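Local coordinates for uncharacterized protein MG296 homolog (Mycoplasma pneumoniae, PDB 2I15), which is of unknown function but belongs to the Mg296 family and folds into an all-helical subunit that packs against another copy of itself, at residues A[38-43]-A[48-53]; A[102-107]-A[120-125]. One frame throughout, in Å; residues are numbered along the deposited sequence.

Contact 1. Residues A[38-43]-A[48-53]; sequences LEREQS and YEDDDY
Arg-40 and Glu-41, in the last turn of helix 27-41, face the acidic run Asp-50 to Asp-52 of the loop that leads to helix 57-75, a helix end meeting its own returning connection in an all-alpha fold. Arg-40, extended from CG to NE, lays its guanidinium against the backbone of the loop: Asp-51 N lies 3.4 Å above the guanidinium plane, over its centre, and Asp-51 CB comes within 3.3 Å of Arg-40 NH1. At the other terminal nitrogen, Arg-40 NH2 is 3.0 Å from Glu-49 O. The side chains of Arg-40 and Asp-50 run past one another head to tail, their planar groups 18° apart, yet Asp-50 OD1 stays 4.3 Å from Arg-40 NE, far off the guanidinium plane with no N-H aimed at it, so the attraction is by charge alone. Glu-41 has CG anti to the backbone N and bends at chi2, which makes its side chain cross that of Asp-52 at about a right angle while the carboxylate planes stay 34° apart. Glu-41 OE2 and Asp-52 OD1 are 3.2 Å apart, two acceptors side by side; with Asp-54 and Asp-55 also close, such clustering would probably favour proton uptake by one of the acids, though Asp-52 is poorly ordered and both points are tentative. Farther out, Tyr-53 stacks on Phe-34 of the second subunit, while Tyr-48 and Tyr-53 reach helices 57-75 and 92-113. Tyr-53 N lies 2.9 Å from Asp-52 OD1 in a hydrogen bond at the anti lone pair (N-H...O 145°) and also bonds Asp-55 OD1.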
# COMPACT_ATOMS: atom_id res chain seq x y z
N LEU A 38 13.64 -15.30 19.96
CA LEU A 38 13.19 -14.88 21.29
C LEU A 38 13.01 -13.37 21.34
O LEU A 38 11.91 -12.86 21.56
CB LEU A 38 14.22 -15.31 22.35
CG LEU A 38 13.76 -16.04 23.61
CD1 LEU A 38 14.69 -15.68 24.78
CD2 LEU A 38 12.30 -15.69 23.95
N GLU A 39 14.12 -12.66 21.15
CA GLU A 39 14.11 -11.21 21.18
C GLU A 39 12.97 -10.70 20.30
O GLU A 39 12.38 -9.66 20.58
CB GLU A 39 15.46 -10.68 20.69
CG GLU A 39 15.48 -9.22 20.27
CD GLU A 39 16.77 -8.85 19.52
OE1 GLU A 39 17.14 -9.58 18.57
OE2 GLU A 39 17.40 -7.84 19.89
N ARG A 40 12.66 -11.45 19.26
CA ARG A 40 11.61 -11.08 18.32
C ARG A 40 10.22 -11.33 18.89
O ARG A 40 9.30 -10.54 18.68
CB ARG A 40 11.77 -11.88 17.03
CG ARG A 40 10.87 -11.39 15.93
CD ARG A 40 10.94 -12.25 14.68
NE ARG A 40 10.02 -11.74 13.68
CZ ARG A 40 9.71 -12.37 12.55
NH1 ARG A 40 10.27 -13.54 12.27
NH2 ARG A 40 8.84 -11.83 11.71
N GLU A 41 10.09 -12.43 19.62
CA GLU A 41 8.82 -12.82 20.22
C GLU A 41 8.42 -11.91 21.37
O GLU A 41 7.22 -11.66 21.60
CB GLU A 41 8.95 -14.24 20.76
CG GLU A 41 7.65 -14.80 21.32
CD GLU A 41 6.64 -15.08 20.23
OE1 GLU A 41 6.92 -14.80 19.04
OE2 GLU A 41 5.55 -15.60 20.58
N GLN A 42 9.42 -11.41 22.09
CA GLN A 42 9.22 -10.57 23.26
C GLN A 42 9.30 -9.04 23.10
O GLN A 42 9.46 -8.33 24.09
CB GLN A 42 10.20 -11.03 24.35
CG GLN A 42 10.19 -12.53 24.56
CD GLN A 42 11.20 -13.00 25.58
OE1 GLN A 42 11.00 -14.02 26.23
NE2 GLN A 42 12.30 -12.28 25.72
N SER A 43 9.17 -8.53 21.88
CA SER A 43 9.22 -7.08 21.66
C SER A 43 7.92 -6.37 22.06
O SER A 43 7.95 -5.20 22.47
CB SER A 43 9.56 -6.76 20.21
OG SER A 43 9.66 -7.93 19.41
N TYR A 48 1.38 -8.34 14.76
CA TYR A 48 0.85 -8.81 13.47
C TYR A 48 1.81 -9.21 12.34
O TYR A 48 1.37 -9.62 11.27
CB TYR A 48 -0.17 -7.80 12.93
CG TYR A 48 -1.19 -7.38 13.96
CD1 TYR A 48 -1.12 -6.14 14.57
CD2 TYR A 48 -2.20 -8.26 14.35
CE1 TYR A 48 -2.02 -5.76 15.57
CE2 TYR A 48 -3.11 -7.90 15.35
CZ TYR A 48 -3.01 -6.65 15.95
OH TYR A 48 -3.87 -6.31 16.96
N GLU A 49 3.11 -9.08 12.56
CA GLU A 49 4.11 -9.46 11.55
C GLU A 49 5.08 -10.38 12.26
O GLU A 49 6.03 -10.92 11.68
CB GLU A 49 4.88 -8.24 11.08
CG GLU A 49 3.95 -7.15 10.60
CD GLU A 49 3.93 -7.08 9.11
OE1 GLU A 49 4.78 -6.35 8.55
OE2 GLU A 49 3.10 -7.79 8.50
N ASP A 50 4.82 -10.51 13.55
CA ASP A 50 5.62 -11.29 14.44
C ASP A 50 5.51 -12.75 14.17
O ASP A 50 4.41 -13.30 14.27
CB ASP A 50 5.17 -11.01 15.88
CG ASP A 50 6.31 -10.87 16.83
OD1 ASP A 50 7.14 -11.80 16.93
OD2 ASP A 50 6.37 -9.82 17.50
N ASP A 51 6.63 -13.38 13.79
CA ASP A 51 6.53 -14.82 13.67
C ASP A 51 6.26 -14.84 15.16
O ASP A 51 7.10 -14.48 15.99
CB ASP A 51 7.86 -15.50 13.35
CG ASP A 51 7.71 -16.99 13.22
OD1 ASP A 51 8.75 -17.69 13.18
OD2 ASP A 51 6.56 -17.46 13.17
N ASP A 52 5.02 -15.17 15.48
CA ASP A 52 4.56 -15.16 16.85
C ASP A 52 3.46 -16.14 16.61
O ASP A 52 3.39 -16.67 15.50
CB ASP A 52 4.01 -13.74 17.11
CG ASP A 52 3.86 -13.39 18.58
OD1 ASP A 52 3.09 -14.05 19.30
OD2 ASP A 52 4.51 -12.41 19.03
N TYR A 53 2.58 -16.36 17.57
CA TYR A 53 1.57 -17.38 17.34
C TYR A 53 2.43 -18.62 17.49
O TYR A 53 2.27 -19.60 16.78
CB TYR A 53 0.99 -17.26 15.92
CG TYR A 53 0.13 -16.04 15.72
CD1 TYR A 53 0.64 -14.76 15.91
CD2 TYR A 53 -1.20 -16.17 15.35
CE1 TYR A 53 -0.16 -13.65 15.74
CE2 TYR A 53 -2.01 -15.06 15.17
CZ TYR A 53 -1.49 -13.81 15.38
OH TYR A 53 -2.31 -12.72 15.26

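Contact 2. Residues A[102-107]-A[120-125]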
# COMPACT_ATOMS: atom_id res chain seq x y z
N ALA A 102 -1.82 -2.42 8.34
CA ALA A 102 -1.08 -3.12 9.39
C ALA A 102 -1.64 -4.53 9.60
O ALA A 102 -0.95 -5.42 10.08
CB ALA A 102 -1.12 -2.34 10.70
N LEU A 103 -2.90 -4.74 9.23
CA LEU A 103 -3.55 -6.03 9.45
C LEU A 103 -3.67 -6.91 8.21
O LEU A 103 -4.21 -8.02 8.25
CB LEU A 103 -4.93 -5.79 10.08
CG LEU A 103 -4.86 -5.04 11.42
CD1 LEU A 103 -6.23 -4.73 11.92
CD2 LEU A 103 -4.09 -5.90 12.44
N THR A 104 -3.14 -6.42 7.09
CA THR A 104 -3.21 -7.10 5.80
C THR A 104 -2.96 -8.63 5.85
O THR A 104 -3.77 -9.41 5.34
CB THR A 104 -2.22 -6.42 4.82
OG1 THR A 104 -2.95 -5.85 3.73
CG2 THR A 104 -1.22 -7.41 4.27
N LEU A 105 -1.85 -9.03 6.46
CA LEU A 105 -1.48 -10.44 6.55
C LEU A 105 -2.47 -11.17 7.47
O LEU A 105 -2.83 -12.33 7.23
CB LEU A 105 -0.06 -10.56 7.10
CG LEU A 105 0.80 -11.82 6.97
CD1 LEU A 105 0.03 -13.04 7.39
CD2 LEU A 105 1.29 -11.95 5.57
N PHE A 106 -2.92 -10.46 8.51
CA PHE A 106 -3.88 -10.96 9.49
C PHE A 106 -5.21 -11.24 8.78
O PHE A 106 -5.83 -12.28 8.97
CB PHE A 106 -4.11 -9.89 10.55
CG PHE A 106 -4.93 -10.33 11.72
CD1 PHE A 106 -4.34 -10.90 12.84
CD2 PHE A 106 -6.31 -10.16 11.72
CE1 PHE A 106 -5.10 -11.29 13.93
CE2 PHE A 106 -7.09 -10.55 12.81
CZ PHE A 106 -6.47 -11.11 13.91
N ILE A 107 -5.62 -10.30 7.93
CA ILE A 107 -6.87 -10.39 7.20
C ILE A 107 -6.95 -11.54 6.19
O ILE A 107 -8.03 -12.13 6.01
CB ILE A 107 -7.15 -9.05 6.53
CG1 ILE A 107 -7.32 -7.99 7.63
CG2 ILE A 107 -8.40 -9.14 5.64
CD1 ILE A 107 -7.36 -6.60 7.12
N ARG A 120 -11.64 -11.53 -2.25
CA ARG A 120 -13.01 -11.04 -2.11
C ARG A 120 -13.19 -10.53 -0.67
O ARG A 120 -13.82 -9.49 -0.42
CB ARG A 120 -14.05 -12.12 -2.41
CG ARG A 120 -15.47 -11.56 -2.38
CD ARG A 120 -16.52 -12.66 -2.41
NE ARG A 120 -17.34 -12.57 -3.62
CZ ARG A 120 -16.87 -12.70 -4.85
NH1 ARG A 120 -15.58 -12.93 -5.05
NH2 ARG A 120 -17.69 -12.60 -5.89
N TYR A 121 -12.61 -11.27 0.27
CA TYR A 121 -12.68 -10.92 1.67
C TYR A 121 -12.15 -9.49 1.79
O TYR A 121 -12.83 -8.58 2.28
CB TYR A 121 -11.82 -11.88 2.49
CG TYR A 121 -12.05 -11.82 3.99
CD1 TYR A 121 -13.27 -12.22 4.53
CD2 TYR A 121 -11.06 -11.37 4.85
CE1 TYR A 121 -13.49 -12.17 5.89
CE2 TYR A 121 -11.28 -11.32 6.23
CZ TYR A 121 -12.50 -11.72 6.74
OH TYR A 121 -12.74 -11.65 8.09
N HIS A 122 -10.92 -9.32 1.32
CA HIS A 122 -10.25 -8.03 1.34
C HIS A 122 -11.07 -6.92 0.67
O HIS A 122 -11.17 -5.81 1.18
CB HIS A 122 -8.91 -8.13 0.61
CG HIS A 122 -7.80 -8.65 1.47
ND1 HIS A 122 -7.18 -7.88 2.42
CD2 HIS A 122 -7.21 -9.86 1.50
CE1 HIS A 122 -6.24 -8.61 3.02
NE2 HIS A 122 -6.24 -9.80 2.48
N GLN A 123 -11.65 -7.24 -0.48
CA GLN A 123 -12.45 -6.27 -1.22
C GLN A 123 -13.72 -5.85 -0.49
O GLN A 123 -14.06 -4.67 -0.47
CB GLN A 123 -12.75 -6.83 -2.61
CG GLN A 123 -11.49 -6.91 -3.44
CD GLN A 123 -11.66 -7.69 -4.74
OE1 GLN A 123 -12.62 -8.46 -4.90
NE2 GLN A 123 -10.71 -7.53 -5.66
N GLN A 124 -14.40 -6.80 0.13
CA GLN A 124 -15.60 -6.47 0.88
C GLN A 124 -15.16 -5.51 1.98
O GLN A 124 -15.74 -4.43 2.18
CB GLN A 124 -16.21 -7.74 1.47
CG GLN A 124 -16.53 -8.78 0.41
CD GLN A 124 -17.04 -10.09 0.99
OE1 GLN A 124 -16.38 -10.71 1.84
NE2 GLN A 124 -18.21 -10.53 0.52
N LEU A 125 -14.09 -5.90 2.68
CA LEU A 125 -13.51 -5.11 3.76
C LEU A 125 -13.42 -3.64 3.34
O LEU A 125 -13.94 -2.76 4.03
CB LEU A 125 -12.11 -5.63 4.08
CG LEU A 125 -11.29 -5.13 5.29
CD1 LEU A 125 -11.23 -3.60 5.36
CD2 LEU A 125 -11.90 -5.71 6.55
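With chi1 at -63° (CG1 beside the backbone N), Ile-107 has CG2 anti to that N, which places this methyl against His-122, whose CG is anti to its carbonyl carbon and swings the imidazole to meet it. The methyl sits over one face of the ring: Ile-107 CG2 lies 3.8 Å from the His-122 ring centroid, 26° off the normal, a CH-pi contact displaced toward the rim, and Ile-107 CG2 to His-122 CE1 is 3.4 Å. The same imidazole presents its edge to the other helix, Thr-104 O lying near the ring plane at 3.5 Å from His-122 CE1. This is a helix-helix contact between helix 92-113 and the short helix 120-128, joined by a brief connection; the axes of the two segments approach to 11.0 Å and run at 137°, about midway between antiparallel and perpendicular, and the gap is bridged by side chains of helix 120-128 reaching Ile-107 CG2 and the carbonyl oxygens of Thr-104 and Ile-107. Tyr-121 flanks the same methyl, with Ile-107 CG2 at 3.6 Å from Tyr-121 CD2, while Ile-107 O stands obliquely to the phenol ring, 3.3 Å from Tyr-121 CD2. The polar ends are tied down elsewhere: His-122 NE2 bonds to Ser-108 OG, one residue beyond Ile-107 on the facing helix, which helps fix the rotation of the imidazole, and Tyr-121 OH bonds to Glu-21 OE2 of the second subunit.

Contacts 1 and 2 lie in series along the chain, contact 1 closing before contact 2 opens, with their centres 21 Å apart. They share no helix: contact 1 joins the end of helix 27-41 to the following loop, and contact 2 joins helix 92-113 to helix 120-128. They nevertheless touch, because Tyr-48 and Tyr-53 of the loop reach helix 92-113: Tyr-53 OH is 3.4 Å from Phe-106 CE1, and Tyr-48 CD2 is 3.6 Å from Leu-103 CD2. Helix 57-75 adds to this junction through Leu-64 and Phe-68. Both contacts also meet the second subunit, so the intrachain core and the subunit interface are built partly from the same segments.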